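Local coordinates for protein CDA peptide synthetase I (PDB 5DU9) that is a non-ribosomal peptide synthetase, represented here by its condensation domain, a two-lobed fold of the CoA-dependent acyltransferase clan, at residues Ala190-Glu201 / Asn301-Val309; Tyr76-Pro84 / Val96-Arg104. The protein carries 1 engineered substitution. One frame throughout, in Å; residues are numbered along the deposited sequence.

Interaction 1: Ala190-Glu201 / Asn301-Val309; sequences AFGDTDRMVAGE and NARITPGMV. With SO4 (sulfate ion), chain C.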
# COMPACT_ATOMS: atom_id res chain seq x y z
N ALA A 190 10.10 10.83 -16.66
CA ALA A 190 11.14 11.17 -15.70
C ALA A 190 11.19 10.14 -14.58
O ALA A 190 10.97 10.46 -13.42
CB ALA A 190 10.91 12.56 -15.13
N PHE A 191 11.46 8.89 -14.95
CA PHE A 191 11.59 7.82 -13.98
C PHE A 191 13.07 7.50 -13.73
O PHE A 191 13.93 7.86 -14.54
CB PHE A 191 10.85 6.56 -14.45
CG PHE A 191 9.35 6.69 -14.43
CD1 PHE A 191 8.70 7.39 -13.42
CD2 PHE A 191 8.58 6.11 -15.43
CE1 PHE A 191 7.32 7.50 -13.41
CE2 PHE A 191 7.21 6.22 -15.42
CZ PHE A 191 6.58 6.92 -14.41
N GLY A 192 13.34 6.83 -12.62
CA GLY A 192 14.69 6.43 -12.26
C GLY A 192 15.02 5.03 -12.72
O GLY A 192 14.25 4.38 -13.43
N ASP A 193 16.19 4.55 -12.30
CA ASP A 193 16.73 3.28 -12.77
C ASP A 193 16.72 2.21 -11.68
O ASP A 193 17.24 2.42 -10.58
CB ASP A 193 18.16 3.47 -13.28
CG ASP A 193 18.77 2.18 -13.78
OD1 ASP A 193 18.42 1.75 -14.90
OD2 ASP A 193 19.59 1.59 -13.05
N THR A 194 16.14 1.06 -12.00
CA THR A 194 15.99 -0.01 -11.03
C THR A 194 17.34 -0.64 -10.67
O THR A 194 17.59 -0.94 -9.51
CB THR A 194 15.05 -1.11 -11.55
OG1 THR A 194 13.76 -0.54 -11.85
CG2 THR A 194 14.87 -2.22 -10.53
N ASP A 195 18.20 -0.83 -11.66
CA ASP A 195 19.49 -1.47 -11.41
C ASP A 195 20.28 -0.69 -10.36
O ASP A 195 20.89 -1.29 -9.47
CB ASP A 195 20.31 -1.58 -12.70
CG ASP A 195 19.82 -2.68 -13.62
OD1 ASP A 195 19.20 -3.65 -13.13
OD2 ASP A 195 20.07 -2.59 -14.84
N ARG A 196 20.27 0.63 -10.44
CA ARG A 196 20.99 1.45 -9.48
C ARG A 196 20.35 1.37 -8.09
O ARG A 196 21.05 1.40 -7.08
CB ARG A 196 21.06 2.90 -9.94
CG ARG A 196 22.09 3.15 -11.03
CD ARG A 196 22.33 4.63 -11.24
NE ARG A 196 21.41 5.20 -12.22
CZ ARG A 196 20.79 6.37 -12.11
NH1 ARG A 196 20.96 7.14 -11.04
NH2 ARG A 196 19.99 6.78 -13.08
N MET A 197 19.02 1.27 -8.06
CA MET A 197 18.29 1.13 -6.80
C MET A 197 18.66 -0.19 -6.13
O MET A 197 18.92 -0.25 -4.93
CB MET A 197 16.78 1.22 -7.05
CG MET A 197 15.91 1.20 -5.79
SD MET A 197 14.20 1.71 -6.10
CE MET A 197 13.63 0.42 -7.21
N VAL A 198 18.70 -1.26 -6.91
CA VAL A 198 19.10 -2.57 -6.41
C VAL A 198 20.55 -2.56 -5.94
O VAL A 198 20.89 -3.14 -4.91
CB VAL A 198 18.90 -3.66 -7.49
CG1 VAL A 198 19.54 -4.98 -7.07
CG2 VAL A 198 17.41 -3.85 -7.75
N ALA A 199 21.42 -1.89 -6.68
CA ALA A 199 22.82 -1.79 -6.29
C ALA A 199 22.96 -1.09 -4.94
O ALA A 199 23.84 -1.43 -4.14
CB ALA A 199 23.63 -1.05 -7.36
N GLY A 200 22.08 -0.12 -4.69
CA GLY A 200 22.07 0.58 -3.42
C GLY A 200 21.75 -0.36 -2.27
O GLY A 200 22.35 -0.28 -1.20
N GLU A 201 20.80 -1.27 -2.50
CA GLU A 201 20.41 -2.23 -1.47
C GLU A 201 21.56 -3.19 -1.21
O GLU A 201 21.86 -3.52 -0.06
CB GLU A 201 19.17 -3.02 -1.90
CG GLU A 201 17.93 -2.17 -2.12
CD GLU A 201 16.67 -3.00 -2.29
OE1 GLU A 201 16.78 -4.17 -2.74
OE2 GLU A 201 15.57 -2.50 -1.97
N ASN A 301 16.96 8.94 -7.00
CA ASN A 301 16.70 7.96 -8.04
C ASN A 301 15.65 6.95 -7.60
O ASN A 301 14.69 6.68 -8.32
CB ASN A 301 17.98 7.22 -8.44
CG ASN A 301 17.73 6.13 -9.46
OD1 ASN A 301 17.40 6.40 -10.61
ND2 ASN A 301 17.87 4.88 -9.03
N ALA A 302 15.83 6.41 -6.40
CA ALA A 302 14.92 5.42 -5.87
C ALA A 302 13.50 5.97 -5.72
O ALA A 302 12.52 5.26 -5.98
CB ALA A 302 15.43 4.90 -4.52
N ARG A 303 13.39 7.24 -5.34
CA ARG A 303 12.08 7.84 -5.11
C ARG A 303 11.20 7.86 -6.35
O ARG A 303 9.97 7.79 -6.24
CB ARG A 303 12.24 9.26 -4.56
CG ARG A 303 12.52 9.30 -3.06
CD ARG A 303 12.32 10.68 -2.48
NE ARG A 303 13.33 11.63 -2.95
CZ ARG A 303 14.54 11.77 -2.41
NH1 ARG A 303 14.91 11.02 -1.38
NH2 ARG A 303 15.39 12.66 -2.91
N ILE A 304 11.81 7.93 -7.53
CA ILE A 304 11.05 8.05 -8.78
C ILE A 304 11.20 6.83 -9.70
O ILE A 304 11.00 6.93 -10.90
CB ILE A 304 11.48 9.31 -9.57
CG1 ILE A 304 12.97 9.27 -9.90
CG2 ILE A 304 11.13 10.56 -8.77
CD1 ILE A 304 13.40 10.29 -10.94
N THR A 305 11.53 5.68 -9.11
CA THR A 305 11.65 4.44 -9.88
C THR A 305 10.45 3.53 -9.62
O THR A 305 10.37 2.92 -8.55
CB THR A 305 12.95 3.69 -9.54
OG1 THR A 305 14.07 4.54 -9.81
CG2 THR A 305 13.08 2.42 -10.36
N PRO A 306 9.52 3.43 -10.58
CA PRO A 306 8.40 2.50 -10.36
C PRO A 306 8.89 1.08 -10.13
O PRO A 306 9.79 0.61 -10.83
CB PRO A 306 7.58 2.62 -11.65
CG PRO A 306 7.92 3.97 -12.18
CD PRO A 306 9.36 4.18 -11.84
N GLY A 307 8.32 0.40 -9.15
CA GLY A 307 8.79 -0.92 -8.79
C GLY A 307 8.16 -1.39 -7.50
O GLY A 307 7.09 -0.92 -7.11
N MET A 308 8.83 -2.33 -6.85
CA MET A 308 8.39 -2.89 -5.59
C MET A 308 9.59 -2.94 -4.65
O MET A 308 10.48 -3.77 -4.83
CB MET A 308 7.79 -4.28 -5.80
CG MET A 308 7.66 -5.13 -4.54
SD MET A 308 6.85 -4.26 -3.19
CE MET A 308 6.36 -5.65 -2.15
N VAL A 309 9.63 -2.02 -3.69
CA VAL A 309 10.75 -1.96 -2.74
C VAL A 309 10.30 -1.75 -1.31
O VAL A 309 11.13 -1.68 -0.41
CB VAL A 309 11.74 -0.82 -3.10
CG1 VAL A 309 12.62 -1.23 -4.27
CG2 VAL A 309 11.00 0.47 -3.40
S SO4 C . 20.80 9.10 -6.23
O1 SO4 C . 21.50 9.92 -5.24
O2 SO4 C . 21.64 8.91 -7.41
O3 SO4 C . 20.49 7.80 -5.65
O4 SO4 C . 19.56 9.77 -6.61
O HOH W 1 11.55 -1.42 -10.57
O HOH W 2 13.26 -3.70 -1.44

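Interaction 2: Tyr76-Pro84 / Val96-Arg104; sequences YRAYCPPAP and VPYTPVLLR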
# COMPACT_ATOMS: atom_id res chain seq x y z
N TYR A 76 15.58 -13.89 -11.50
CA TYR A 76 16.05 -12.63 -12.04
C TYR A 76 14.92 -11.97 -12.83
O TYR A 76 13.93 -12.62 -13.16
CB TYR A 76 17.29 -12.82 -12.92
CG TYR A 76 17.10 -13.63 -14.20
CD1 TYR A 76 16.69 -13.01 -15.37
CD2 TYR A 76 17.37 -14.99 -14.23
CE1 TYR A 76 16.53 -13.74 -16.54
CE2 TYR A 76 17.21 -15.72 -15.40
CZ TYR A 76 16.79 -15.09 -16.55
OH TYR A 76 16.64 -15.82 -17.71
N ARG A 77 15.08 -10.68 -13.10
CA ARG A 77 14.08 -9.92 -13.84
C ARG A 77 14.56 -9.67 -15.27
O ARG A 77 15.71 -9.30 -15.48
CB ARG A 77 13.78 -8.60 -13.13
CG ARG A 77 12.73 -7.75 -13.82
CD ARG A 77 12.45 -6.48 -13.03
NE ARG A 77 13.63 -5.63 -12.92
CZ ARG A 77 14.09 -4.84 -13.90
NH1 ARG A 77 13.47 -4.81 -15.07
NH2 ARG A 77 15.17 -4.11 -13.70
N ALA A 78 13.66 -9.87 -16.23
CA ALA A 78 13.95 -9.65 -17.64
C ALA A 78 13.06 -8.54 -18.20
O ALA A 78 11.85 -8.52 -17.96
CB ALA A 78 13.76 -10.93 -18.43
N TYR A 79 13.67 -7.63 -18.95
CA TYR A 79 12.97 -6.47 -19.51
C TYR A 79 12.46 -6.76 -20.91
O TYR A 79 13.22 -7.17 -21.79
CB TYR A 79 13.91 -5.26 -19.51
CG TYR A 79 13.40 -4.03 -20.23
CD1 TYR A 79 12.16 -3.49 -19.93
CD2 TYR A 79 14.18 -3.40 -21.19
CE1 TYR A 79 11.70 -2.36 -20.58
CE2 TYR A 79 13.73 -2.27 -21.85
CZ TYR A 79 12.49 -1.75 -21.54
OH TYR A 79 12.04 -0.63 -22.19
N CYS A 80 11.16 -6.55 -21.12
CA CYS A 80 10.49 -6.87 -22.38
C CYS A 80 9.64 -5.71 -22.89
O CYS A 80 8.46 -5.62 -22.57
CB CYS A 80 9.60 -8.10 -22.20
SG CYS A 80 10.46 -9.58 -21.63
N PRO A 81 10.24 -4.81 -23.69
CA PRO A 81 9.48 -3.69 -24.25
C PRO A 81 8.21 -4.13 -24.99
O PRO A 81 8.16 -5.27 -25.46
CB PRO A 81 10.47 -3.04 -25.22
CG PRO A 81 11.80 -3.37 -24.68
CD PRO A 81 11.68 -4.72 -24.02
N PRO A 82 7.20 -3.25 -25.08
CA PRO A 82 6.04 -3.59 -25.91
C PRO A 82 6.39 -3.66 -27.39
O PRO A 82 7.50 -3.30 -27.78
CB PRO A 82 5.06 -2.44 -25.64
CG PRO A 82 5.54 -1.80 -24.39
CD PRO A 82 7.02 -1.98 -24.38
N ALA A 83 5.45 -4.13 -28.21
CA ALA A 83 5.65 -4.17 -29.65
C ALA A 83 5.62 -2.76 -30.24
O ALA A 83 5.08 -1.84 -29.62
CB ALA A 83 4.60 -5.04 -30.31
N PRO A 84 6.20 -2.58 -31.44
CA PRO A 84 6.14 -1.27 -32.10
C PRO A 84 4.71 -0.85 -32.43
O PRO A 84 3.89 -1.72 -32.73
CB PRO A 84 6.95 -1.48 -33.38
CG PRO A 84 7.80 -2.67 -33.11
CD PRO A 84 7.00 -3.54 -32.20
N VAL A 96 11.81 -13.26 -28.12
CA VAL A 96 11.61 -12.47 -26.91
C VAL A 96 10.19 -11.91 -26.87
O VAL A 96 9.81 -11.14 -27.75
CB VAL A 96 12.62 -11.31 -26.82
CG1 VAL A 96 12.32 -10.45 -25.60
CG2 VAL A 96 14.04 -11.85 -26.77
N PRO A 97 9.40 -12.27 -25.85
CA PRO A 97 8.01 -11.80 -25.82
C PRO A 97 7.91 -10.28 -25.67
O PRO A 97 8.75 -9.67 -25.01
CB PRO A 97 7.42 -12.51 -24.60
CG PRO A 97 8.59 -12.79 -23.73
CD PRO A 97 9.73 -13.07 -24.65
N TYR A 98 6.90 -9.69 -26.31
CA TYR A 98 6.58 -8.28 -26.11
C TYR A 98 5.62 -8.16 -24.94
O TYR A 98 4.74 -9.00 -24.76
CB TYR A 98 5.93 -7.67 -27.36
CG TYR A 98 6.86 -7.43 -28.53
CD1 TYR A 98 7.94 -6.56 -28.42
CD2 TYR A 98 6.63 -8.04 -29.75
CE1 TYR A 98 8.79 -6.33 -29.49
CE2 TYR A 98 7.47 -7.81 -30.83
CZ TYR A 98 8.54 -6.95 -30.69
OH TYR A 98 9.38 -6.73 -31.76
N THR A 99 5.78 -7.12 -24.13
CA THR A 99 4.79 -6.82 -23.11
C THR A 99 3.50 -6.41 -23.81
O THR A 99 3.49 -5.46 -24.59
CB THR A 99 5.25 -5.69 -22.17
OG1 THR A 99 6.35 -6.15 -21.38
CG2 THR A 99 4.11 -5.24 -21.25
N PRO A 100 2.40 -7.13 -23.53
CA PRO A 100 1.12 -6.69 -24.08
C PRO A 100 0.56 -5.49 -23.32
O PRO A 100 0.81 -5.36 -22.12
CB PRO A 100 0.22 -7.91 -23.92
CG PRO A 100 0.77 -8.61 -22.73
CD PRO A 100 2.25 -8.36 -22.74
N VAL A 101 -0.17 -4.63 -24.01
CA VAL A 101 -0.82 -3.50 -23.36
C VAL A 101 -2.27 -3.44 -23.79
O VAL A 101 -2.59 -3.39 -24.98
CB VAL A 101 -0.14 -2.17 -23.69
CG1 VAL A 101 -0.74 -1.05 -22.85
CG2 VAL A 101 1.37 -2.26 -23.45
N LEU A 102 -3.15 -3.44 -22.79
CA LEU A 102 -4.59 -3.44 -23.02
C LEU A 102 -5.29 -2.57 -21.99
O LEU A 102 -5.14 -2.78 -20.79
CB LEU A 102 -5.14 -4.86 -22.97
CG LEU A 102 -6.66 -5.01 -23.04
CD1 LEU A 102 -7.18 -4.59 -24.40
CD2 LEU A 102 -7.07 -6.44 -22.71
N LEU A 103 -6.04 -1.59 -22.48
CA LEU A 103 -6.96 -0.84 -21.63
C LEU A 103 -8.38 -1.23 -21.99
O LEU A 103 -8.89 -0.89 -23.06
CB LEU A 103 -6.77 0.67 -21.80
CG LEU A 103 -7.75 1.52 -20.99
CD1 LEU A 103 -7.57 1.30 -19.50
CD2 LEU A 103 -7.59 2.99 -21.35
N ARG A 104 -9.02 -1.97 -21.09
CA ARG A 104 -10.41 -2.36 -21.30
C ARG A 104 -11.31 -1.14 -21.11
O ARG A 104 -11.03 -0.28 -20.28
CB ARG A 104 -10.82 -3.47 -20.34
CG ARG A 104 -10.02 -4.75 -20.46
CD ARG A 104 -10.61 -5.82 -19.55
NE ARG A 104 -9.79 -7.03 -19.49
CZ ARG A 104 -9.92 -8.08 -20.30
NH1 ARG A 104 -10.84 -8.09 -21.25
NH2 ARG A 104 -9.12 -9.13 -20.15
O HOH W 3 10.31 -7.19 -25.55
O HOH W 4 2.79 -4.79 -26.96

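Interaction 1: Ala190-Glu201 / Asn301-Val309
Asn301 meets the backbone of Asp193 with both ends of its amide, a worked case of one side chain reading both polar groups of a residue. Its OD1 accepts from Asp193 N at 2.8 Å, nearly straight, while its ND2 donates to Asp193 O at 3.0 Å with that oxygen close to the amide plane. The CG of Asn301 lies anti to its backbone N (chi1 176°), which carries the amide across to the turn. There the Arg196 guanidinium stacks over it, the two planes 29° apart. A sulfate, probably from the crystallisation liquor, lies near the guanidinium edge without bonding to it; Asn301 N donates to its O4. Beside this pair, Gly192 N donates to Ile304 O at 2.9 Å, and Pro306 CG sits 3.6 Å over the centroid of the Phe191 ring in a CH-pi contact.

The recognised turn is the start of helix 194-205 in the condensation domain: Asp193 is its N-cap, with OD2 accepting from Arg196 N. Asp193 O accepts from Asn301 ND2 and also from Met197 N, in the first turn of the helix. Deeper in, Met197 bends at its last torsion (chi3 63°) and brings CE to 3.5 Å from Val309 CG1, with SD against Ala302 CB. Thr305 OG1 donates to Asn301 O at 2.7 Å. One water joins Thr194 OG1 to Pro306 O, and another links Glu201 OE2 to Val309 O; Glu201 OE1 accepts from Ser14 N. Neighbouring Met308 turns away and lines the (2S)-2-amino-N-butyl-propanamide pocket.

Interaction 2: Tyr76-Pro84 / Val96-Arg104
Two proline-rich, extended segments meet at the surface of the condensation domain, where the chain leaves the two-stranded antiparallel hairpin 65-69/75-79 and later returns toward edge strand 103-107 of the six-stranded sheet. They illustrate how chains poor in N-H groups can still be joined: Thr99 supplies the donors. Its backbone N gives a bond to Pro81 O at 3.3 Å and a weak one to Cys80 O. The hydroxyl donates to Cys80 O as well, at a modelled separation too short to take literally; chi1 of -68° sets OG1 on the backbone N side of Thr99, near that carbonyl. Cys80 CB rests 3.3 Å from Pro97 O. Farther along, Pro82 CG approaches Val101 CG2 loosely, and Val101 also touches Leu53 and Val57 of helix 46-58. Two waters bridge further backbone groups, one between Pro81 O and Pro97 O, another between Ala83 N and Thr99 O. The Tyr98 ring lies along 81-84: Pro81 O is in plane at its edge, 3.2 Å from CD1, and Ala83 CA stands over one face, 3.6 Å from the ring centroid.

How the interactions relate
Interaction 1 is partly buried, its centre about 17 Å from that of the chain, whereas interaction 2 is a surface contact whose centre lies about 24 Å from the chain centre. The first joins a helix start to a pocket-lining loop through the Asn301 amide and buried Met197; the second depends on the donors of Thr99 and on Tyr98 packed against Ala83. Both use bridging waters and proline or aromatic packing. The centres of interactions 1 and 2 are about 19 Å apart. Even so they touch, for Arg77, in the strand leading into interaction 2, packs its NH2 3.7 Å from Thr194 CB on the helix of interaction 1. That arginine's salt bridge is to Glu61, and its contact with Asp195 is packing.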